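Local coordinates for protein inner kinetochore subunit cnp3 (Schizosaccharomyces pombe, PDB 6O2D) that is a component of the inner kinetochore, the platform on centromeric DNA for outer kinetochore assembly, and dimerises through the C-terminal cupin domain seen here, at residues B[39-44]-B[68-73]; B[54-59]-B[135-140]. All blocks are in the same frame, centred on the assembly; numbering follows the deposited sequence.

In the fold
Interactions 1 and 2 sit about 7 Å apart, centre to centre, on one antiparallel sheet of the cupin domain. Along the chain their segments alternate: 39-44, 54-59, 68-73, then 135-140. Strand 66-73 belongs to interaction 1 and runs between strands 55-62 and 133-140, the two that interaction 2 joins, so interaction 2 bridges over the very strand that interaction 1 packs against. The two lie on different faces of it. Val-70 meets the incoming turn on the face that the second subunit also approaches, whereas Tyr-137 spans the other face over Gly-69. Dimer contacts and the domain's own side-chain packing thus share one sheet.

Interaction 1. Residues B[39-44]-B[68-73]; sequences YSLPSV and AGVVEM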
ATOM      1  N   TYR B  39      -8.340 -10.249   0.715  1.00 52.04           N
ATOM      2  CA  TYR B  39      -8.654 -10.625   2.087  1.00 54.26           C
ATOM      3  C   TYR B  39      -9.569  -9.576   2.695  1.00 59.82           C
ATOM      4  O   TYR B  39      -9.426  -8.377   2.432  1.00 60.46           O
ATOM      5  CB  TYR B  39      -7.423 -10.723   2.997  1.00 51.93           C
ATOM      6  CG  TYR B  39      -6.400 -11.778   2.653  1.00 49.67           C
ATOM      7  CD1 TYR B  39      -5.427 -11.537   1.687  1.00 48.46           C
ATOM      8  CD2 TYR B  39      -6.365 -12.989   3.334  1.00 48.21           C
ATOM      9  CE1 TYR B  39      -4.470 -12.489   1.385  1.00 45.62           C
ATOM     10  CE2 TYR B  39      -5.405 -13.948   3.037  1.00 49.91           C
ATOM     11  CZ  TYR B  39      -4.463 -13.688   2.061  1.00 50.70           C
ATOM     12  OH  TYR B  39      -3.502 -14.626   1.751  1.00 67.74           O
ATOM     13  N   SER B  40     -10.476 -10.029   3.552  1.00 56.45           N
ATOM     14  CA  SER B  40     -11.221  -9.135   4.427  1.00 57.37           C
ATOM     15  C   SER B  40     -10.462  -9.069   5.748  1.00 58.75           C
ATOM     16  O   SER B  40     -10.460 -10.039   6.514  1.00 52.20           O
ATOM     17  CB  SER B  40     -12.650  -9.629   4.624  1.00 46.98           C
ATOM     18  OG  SER B  40     -13.357  -8.790   5.518  1.00 58.94           O
ATOM     19  N   LEU B  41      -9.811  -7.933   6.003  1.00 58.07           N
ATOM     20  CA  LEU B  41      -8.934  -7.804   7.167  1.00 56.35           C
ATOM     21  C   LEU B  41      -9.587  -8.172   8.499  1.00 64.84           C
ATOM     22  O   LEU B  41      -8.930  -8.862   9.294  1.00 69.72           O
ATOM     23  CB  LEU B  41      -8.368  -6.377   7.226  1.00 46.65           C
ATOM     24  CG  LEU B  41      -7.554  -5.952   6.000  1.00 52.51           C
ATOM     25  CD1 LEU B  41      -6.911  -4.604   6.198  1.00 55.32           C
ATOM     26  CD2 LEU B  41      -6.494  -6.966   5.697  1.00 43.53           C
ATOM     27  N   PRO B  42     -10.835  -7.797   8.804  1.00 72.16           N
ATOM     28  CA  PRO B  42     -11.406  -8.209  10.098  1.00 74.49           C
ATOM     29  C   PRO B  42     -11.354  -9.710  10.359  1.00 78.48           C
ATOM     30  O   PRO B  42     -11.248 -10.116  11.523  1.00 81.78           O
ATOM     31  CB  PRO B  42     -12.853  -7.704  10.014  1.00 66.44           C
ATOM     32  CG  PRO B  42     -12.798  -6.570   9.066  1.00 65.30           C
ATOM     33  CD  PRO B  42     -11.787  -6.970   8.038  1.00 70.48           C
ATOM     34  N   SER B  43     -11.386 -10.545   9.320  1.00 67.70           N
ATOM     35  CA  SER B  43     -11.413 -11.992   9.484  1.00 76.40           C
ATOM     36  C   SER B  43     -10.037 -12.654   9.367  1.00 78.07           C
ATOM     37  O   SER B  43      -9.961 -13.890   9.356  1.00 77.83           O
ATOM     38  CB  SER B  43     -12.370 -12.616   8.461  1.00 85.79           C
ATOM     39  OG  SER B  43     -13.518 -11.807   8.250  1.00 91.76           O
ATOM     40  N   VAL B  44      -8.955 -11.872   9.309  1.00 71.22           N
ATOM     41  CA  VAL B  44      -7.602 -12.419   9.198  1.00 60.25           C
ATOM     42  C   VAL B  44      -7.073 -12.788  10.579  1.00 65.52           C
ATOM     43  O   VAL B  44      -7.180 -11.998  11.527  1.00 63.22           O
ATOM     44  CB  VAL B  44      -6.661 -11.414   8.511  1.00 59.25           C
ATOM     45  CG1 VAL B  44      -5.226 -11.915   8.565  1.00 61.97           C
ATOM     46  CG2 VAL B  44      -7.086 -11.156   7.080  1.00 49.89           C
ATOM     47  N   ALA B  68       2.791  -6.613   1.690  1.00 54.60           N
ATOM     48  CA  ALA B  68       1.727  -5.891   2.382  1.00 58.89           C
ATOM     49  C   ALA B  68       1.004  -6.800   3.371  1.00 56.63           C
ATOM     50  O   ALA B  68       0.928  -8.021   3.182  1.00 52.49           O
ATOM     51  CB  ALA B  68       0.730  -5.284   1.391  1.00 36.65           C
ATOM     52  N   GLY B  69       0.449  -6.188   4.411  1.00 49.11           N
ATOM     53  CA  GLY B  69      -0.227  -6.955   5.433  1.00 55.48           C
ATOM     54  C   GLY B  69      -1.058  -6.088   6.353  1.00 60.01           C
ATOM     55  O   GLY B  69      -1.354  -4.930   6.049  1.00 52.80           O
ATOM     56  N   VAL B  70      -1.429  -6.674   7.494  1.00 43.35           N
ATOM     57  CA  VAL B  70      -2.249  -6.002   8.491  1.00 49.84           C
ATOM     58  C   VAL B  70      -1.590  -6.144   9.855  1.00 52.74           C
ATOM     59  O   VAL B  70      -1.054  -7.206  10.196  1.00 55.75           O
ATOM     60  CB  VAL B  70      -3.697  -6.557   8.512  1.00 53.72           C
ATOM     61  CG1 VAL B  70      -3.705  -8.078   8.597  1.00 45.60           C
ATOM     62  CG2 VAL B  70      -4.514  -5.947   9.657  1.00 47.14           C
ATOM     63  N   VAL B  71      -1.608  -5.047  10.613  1.00 55.87           N
ATOM     64  CA  VAL B  71      -1.154  -4.990  11.995  1.00 56.11           C
ATOM     65  C   VAL B  71      -2.301  -4.427  12.822  1.00 52.45           C
ATOM     66  O   VAL B  71      -2.980  -3.489  12.386  1.00 66.29           O
ATOM     67  CB  VAL B  71       0.119  -4.117  12.157  1.00 56.65           C
ATOM     68  CG1 VAL B  71       0.381  -3.769  13.627  1.00 66.64           C
ATOM     69  CG2 VAL B  71       1.329  -4.791  11.535  1.00 57.40           C
ATOM     70  N   GLU B  72      -2.518  -5.015  14.010  1.00 62.57           N
ATOM     71  CA  GLU B  72      -3.449  -4.517  15.019  1.00 74.08           C
ATOM     72  C   GLU B  72      -2.694  -4.231  16.310  1.00 78.11           C
ATOM     73  O   GLU B  72      -1.769  -4.961  16.662  1.00 73.84           O
ATOM     74  CB  GLU B  72      -4.567  -5.510  15.358  1.00 75.02           C
ATOM     75  CG  GLU B  72      -5.527  -4.943  16.381  1.00 93.51           C
ATOM     76  CD  GLU B  72      -6.525  -5.927  16.844  1.00101.67           C
ATOM     77  OE1 GLU B  72      -7.096  -6.611  15.971  1.00 79.82           O
ATOM     78  OE2 GLU B  72      -6.706  -6.037  18.073  1.00110.42           O
HETATM   79  N   MSE B  73      -3.105  -3.188  17.026  1.00 83.43           N
HETATM   80  CA  MSE B  73      -2.471  -2.862  18.296  1.00 77.96           C
HETATM   81  C   MSE B  73      -3.510  -2.739  19.401  1.00 79.80           C
HETATM   82  O   MSE B  73      -4.426  -1.916  19.321  1.00 75.70           O
HETATM   83  CB  MSE B  73      -1.691  -1.569  18.136  1.00 74.57           C
HETATM   84  CG  MSE B  73      -0.473  -1.815  17.294  1.00 86.86           C
HETATM   85 SE   MSE B  73       0.717  -0.319  17.234  1.00106.26          SE
HETATM   86  CE  MSE B  73      -0.272   0.844  16.031  1.00 97.19           C
TER
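A short 3-10 turn at the end of strand 32-40 packs against the face of the cupin sheet here, and the contact comes down to three aliphatic side chains: Leu-41 and Val-44 from the turn, Val-70 from strand 66-73. Two backbone bonds form the turn, Ser-43 N to Ser-40 O at 3.0 Å and Val-44 N to Leu-41 O at 3.0 Å. They curl the chain so that Leu-41 and Val-44, three residues apart, both face the sheet, while Pro-42 between them points away from it.

Val-70 is the shared partner. Leu-41 uses one branch: CD2 lies 4.0 Å from Val-70 CB and touches CG1 as well. Val-44 offers its CG1, which meets CG1 of Val-70 at 4.1 Å. A single methyl of the strand residue therefore touches both turn residues. The first torsion of Val-70 explains this, because at 50° it sets CG1 between the backbone N and the carbonyl carbon. In both pairs the side chains pass alongside one another from opposing directions rather than meeting end on. The alpha carbons of Leu-41 and Val-70 stay 7.0 Å apart. No hydrogen bond crosses between the segments; apolar packing alone joins turn to strand.

Neighbouring elements enlarge this patch. Leu-41 also rests on Leu-59 and Val-44 on Ala-57, both of the adjoining strand 55-62, while Val-70 meets Leu-46, in the loop after the turn. The turn faces the dimer partner too, where Leu-41 packs on Val-114 of the second subunit. Just before it, Tyr-39 and Ser-40 pair antiparallel with a strand of that subunit, so the sheet holding strand 32-40 continues across the interface.

Interaction 2. Residues B[54-59]-B[135-140]; sequences LKFASL and LYYTHA
Tyr-137 reaches from strand 133-140 across the intervening strand 66-73 and brings its phenol end up to Phe-56 and Ser-58. The tight part is gathered round the hydroxyl: OH of Tyr-137 lies 3.6 Å from Ser-58 CA, and Ser-58 CB is almost as near. On the Phe-56 side the same oxygen meets the ring at its edge and in its plane, 3.7 Å from CD2. These are van der Waals contacts, with no hydrogen bond between the segments. The ring passes over Gly-69 of the middle strand, where the lack of a side chain lets it lie close to the backbone.

Looser is the meeting of the two rings, whose planes are inclined by about 35°, with Phe-56 CD2 and Tyr-137 CE2 4.4 Å apart. Phe-56 lies on the solvent side, exposed, while Tyr-137 is buried.

The two strand segments run 9.1 Å apart at closest approach, at 54° to each other, as second neighbours in the twisted sheet. Val-71 of the strand between them touches both aromatic residues, and beyond strand 133-140 Tyr-137 packs on Phe-91 of strand 88-95.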
ATOM      1  N   LEU B  54       2.253  -6.525  19.555  1.00 82.96           N
ATOM      2  CA  LEU B  54       1.448  -6.185  18.391  1.00 85.52           C
ATOM      3  C   LEU B  54       1.143  -7.433  17.569  1.00 87.07           C
ATOM      4  O   LEU B  54       1.783  -8.471  17.704  1.00 76.48           O
ATOM      5  CB  LEU B  54       2.090  -5.120  17.494  1.00 78.52           C
ATOM      6  CG  LEU B  54       3.305  -5.410  16.584  1.00 77.78           C
ATOM      7  CD1 LEU B  54       2.936  -6.032  15.257  1.00 63.88           C
ATOM      8  CD2 LEU B  54       4.133  -4.147  16.355  1.00 75.36           C
ATOM      9  N   LYS B  55       0.219  -7.280  16.636  1.00 79.59           N
ATOM     10  CA  LYS B  55      -0.286  -8.359  15.810  1.00 85.86           C
ATOM     11  C   LYS B  55       0.117  -8.094  14.375  1.00 75.77           C
ATOM     12  O   LYS B  55       0.305  -6.949  13.971  1.00 81.65           O
ATOM     13  CB  LYS B  55      -1.827  -8.414  15.961  1.00 98.12           C
ATOM     14  CG  LYS B  55      -2.355  -8.308  17.504  1.00107.83           C
ATOM     15  CD  LYS B  55      -3.274  -9.351  17.954  1.00108.36           C
ATOM     16  CE  LYS B  55      -4.372  -8.464  18.523  1.00106.28           C
ATOM     17  NZ  LYS B  55      -5.793  -8.851  18.615  1.00111.25           N
ATOM     18  N   PHE B  56       0.307  -9.163  13.627  1.00 70.91           N
ATOM     19  CA  PHE B  56       0.467  -8.911  12.219  1.00 74.13           C
ATOM     20  C   PHE B  56       0.236 -10.200  11.460  1.00 62.70           C
ATOM     21  O   PHE B  56       0.280 -11.311  12.008  1.00 63.88           O
ATOM     22  CB  PHE B  56       1.819  -8.261  11.895  1.00 77.18           C
ATOM     23  CG  PHE B  56       2.875  -9.208  11.495  1.00 80.90           C
ATOM     24  CD1 PHE B  56       3.324 -10.147  12.391  1.00 79.92           C
ATOM     25  CD2 PHE B  56       3.449  -9.142  10.229  1.00 79.20           C
ATOM     26  CE1 PHE B  56       4.295 -11.021  12.047  1.00 80.12           C
ATOM     27  CE2 PHE B  56       4.429 -10.015   9.876  1.00 69.81           C
ATOM     28  CZ  PHE B  56       4.854 -10.960  10.788  1.00 75.55           C
ATOM     29  N   ALA B  57      -0.033 -10.007  10.181  1.00 59.12           N
ATOM     30  CA  ALA B  57      -0.041 -11.079   9.213  1.00 55.28           C
ATOM     31  C   ALA B  57       0.343 -10.458   7.882  1.00 50.72           C
ATOM     32  O   ALA B  57      -0.223  -9.436   7.481  1.00 53.87           O
ATOM     33  CB  ALA B  57      -1.413 -11.759   9.144  1.00 63.35           C
ATOM     34  N   SER B  58       1.314 -11.064   7.220  1.00 51.10           N
ATOM     35  CA  SER B  58       1.662 -10.683   5.861  1.00 60.88           C
ATOM     36  C   SER B  58       0.672 -11.356   4.914  1.00 59.72           C
ATOM     37  O   SER B  58       0.501 -12.578   4.953  1.00 56.45           O
ATOM     38  CB  SER B  58       3.110 -11.062   5.552  1.00 62.47           C
ATOM     39  OG  SER B  58       3.224 -12.397   5.100  1.00 73.88           O
ATOM     40  N   LEU B  59      -0.006 -10.556   4.095  1.00 61.92           N
ATOM     41  CA  LEU B  59      -1.081 -11.023   3.226  1.00 49.19           C
ATOM     42  C   LEU B  59      -0.648 -11.199   1.778  1.00 52.97           C
ATOM     43  O   LEU B  59      -0.895 -12.249   1.181  1.00 59.71           O
ATOM     44  CB  LEU B  59      -2.250 -10.042   3.294  1.00 39.62           C
ATOM     45  CG  LEU B  59      -2.910 -10.000   4.667  1.00 66.45           C
ATOM     46  CD1 LEU B  59      -3.888  -8.869   4.707  1.00 72.86           C
ATOM     47  CD2 LEU B  59      -3.606 -11.323   4.981  1.00 59.24           C
ATOM     48  N   LEU B 135      -4.177  -1.638  11.261  1.00 64.66           N
ATOM     49  CA  LEU B 135      -3.533  -0.918  10.165  1.00 54.83           C
ATOM     50  C   LEU B 135      -3.299  -1.819   8.970  1.00 51.31           C
ATOM     51  O   LEU B 135      -2.948  -2.988   9.119  1.00 55.58           O
ATOM     52  CB  LEU B 135      -2.187  -0.326  10.578  1.00 49.65           C
ATOM     53  CG  LEU B 135      -2.007   0.455  11.868  1.00 53.41           C
ATOM     54  CD1 LEU B 135      -0.555   0.323  12.357  1.00 54.75           C
ATOM     55  CD2 LEU B 135      -2.394   1.899  11.631  1.00 58.85           C
ATOM     56  N   TYR B 136      -3.413  -1.224   7.787  1.00 45.14           N
ATOM     57  CA  TYR B 136      -2.960  -1.835   6.546  1.00 59.47           C
ATOM     58  C   TYR B 136      -1.578  -1.287   6.203  1.00 59.66           C
ATOM     59  O   TYR B 136      -1.422  -0.074   6.028  1.00 63.54           O
ATOM     60  CB  TYR B 136      -3.951  -1.546   5.418  1.00 45.64           C
ATOM     61  CG  TYR B 136      -3.462  -1.990   4.068  1.00 50.83           C
ATOM     62  CD1 TYR B 136      -3.309  -3.339   3.784  1.00 54.04           C
ATOM     63  CD2 TYR B 136      -3.145  -1.070   3.081  1.00 50.26           C
ATOM     64  CE1 TYR B 136      -2.867  -3.762   2.558  1.00 48.53           C
ATOM     65  CE2 TYR B 136      -2.696  -1.491   1.841  1.00 48.81           C
ATOM     66  CZ  TYR B 136      -2.560  -2.836   1.592  1.00 42.40           C
ATOM     67  OH  TYR B 136      -2.109  -3.272   0.372  1.00 42.03           O
ATOM     68  N   TYR B 137      -0.580  -2.164   6.111  1.00 59.49           N
ATOM     69  CA  TYR B 137       0.781  -1.723   5.837  1.00 53.34           C
ATOM     70  C   TYR B 137       1.268  -2.246   4.493  1.00 51.95           C
ATOM     71  O   TYR B 137       0.859  -3.316   4.031  1.00 53.06           O
ATOM     72  CB  TYR B 137       1.763  -2.161   6.943  1.00 54.21           C
ATOM     73  CG  TYR B 137       2.192  -3.621   6.907  1.00 57.46           C
ATOM     74  CD1 TYR B 137       3.241  -4.050   6.096  1.00 55.47           C
ATOM     75  CD2 TYR B 137       1.563  -4.567   7.710  1.00 64.53           C
ATOM     76  CE1 TYR B 137       3.628  -5.385   6.060  1.00 54.91           C
ATOM     77  CE2 TYR B 137       1.953  -5.904   7.693  1.00 63.22           C
ATOM     78  CZ  TYR B 137       2.978  -6.308   6.863  1.00 61.62           C
ATOM     79  OH  TYR B 137       3.360  -7.635   6.845  1.00 66.40           O
ATOM     80  N   THR B 138       2.150  -1.471   3.871  1.00 57.32           N
ATOM     81  CA  THR B 138       2.915  -1.912   2.718  1.00 56.54           C
ATOM     82  C   THR B 138       4.349  -1.462   2.930  1.00 65.42           C
ATOM     83  O   THR B 138       4.587  -0.373   3.461  1.00 66.71           O
ATOM     84  CB  THR B 138       2.360  -1.343   1.395  1.00 48.15           C
ATOM     85  OG1 THR B 138       2.679   0.046   1.296  1.00 43.96           O
ATOM     86  CG2 THR B 138       0.835  -1.495   1.324  1.00 44.93           C
ATOM     87  N   HIS B 139       5.303  -2.293   2.525  1.00 60.32           N
ATOM     88  CA  HIS B 139       6.679  -1.843   2.401  1.00 59.09           C
ATOM     89  C   HIS B 139       7.220  -2.251   1.041  1.00 57.22           C
ATOM     90  O   HIS B 139       6.778  -3.237   0.445  1.00 52.14           O
ATOM     91  CB  HIS B 139       7.593  -2.357   3.537  1.00 60.43           C
ATOM     92  CG  HIS B 139       7.696  -3.843   3.629  1.00 62.67           C
ATOM     93  ND1 HIS B 139       6.998  -4.578   4.564  1.00 71.16           N
ATOM     94  CD2 HIS B 139       8.450  -4.731   2.939  1.00 69.82           C
ATOM     95  CE1 HIS B 139       7.295  -5.858   4.427  1.00 74.62           C
ATOM     96  NE2 HIS B 139       8.173  -5.978   3.447  1.00 71.61           N
ATOM     97  N   ALA B 140       8.102  -1.404   0.512  1.00 59.62           N
ATOM     98  CA  ALA B 140       8.637  -1.551  -0.830  1.00 53.89           C
ATOM     99  C   ALA B 140      10.089  -1.099  -0.834  1.00 57.75           C
ATOM    100  O   ALA B 140      10.516  -0.296   0.001  1.00 59.64           O
ATOM    101  CB  ALA B 140       7.813  -0.756  -1.853  1.00 49.54           C
TER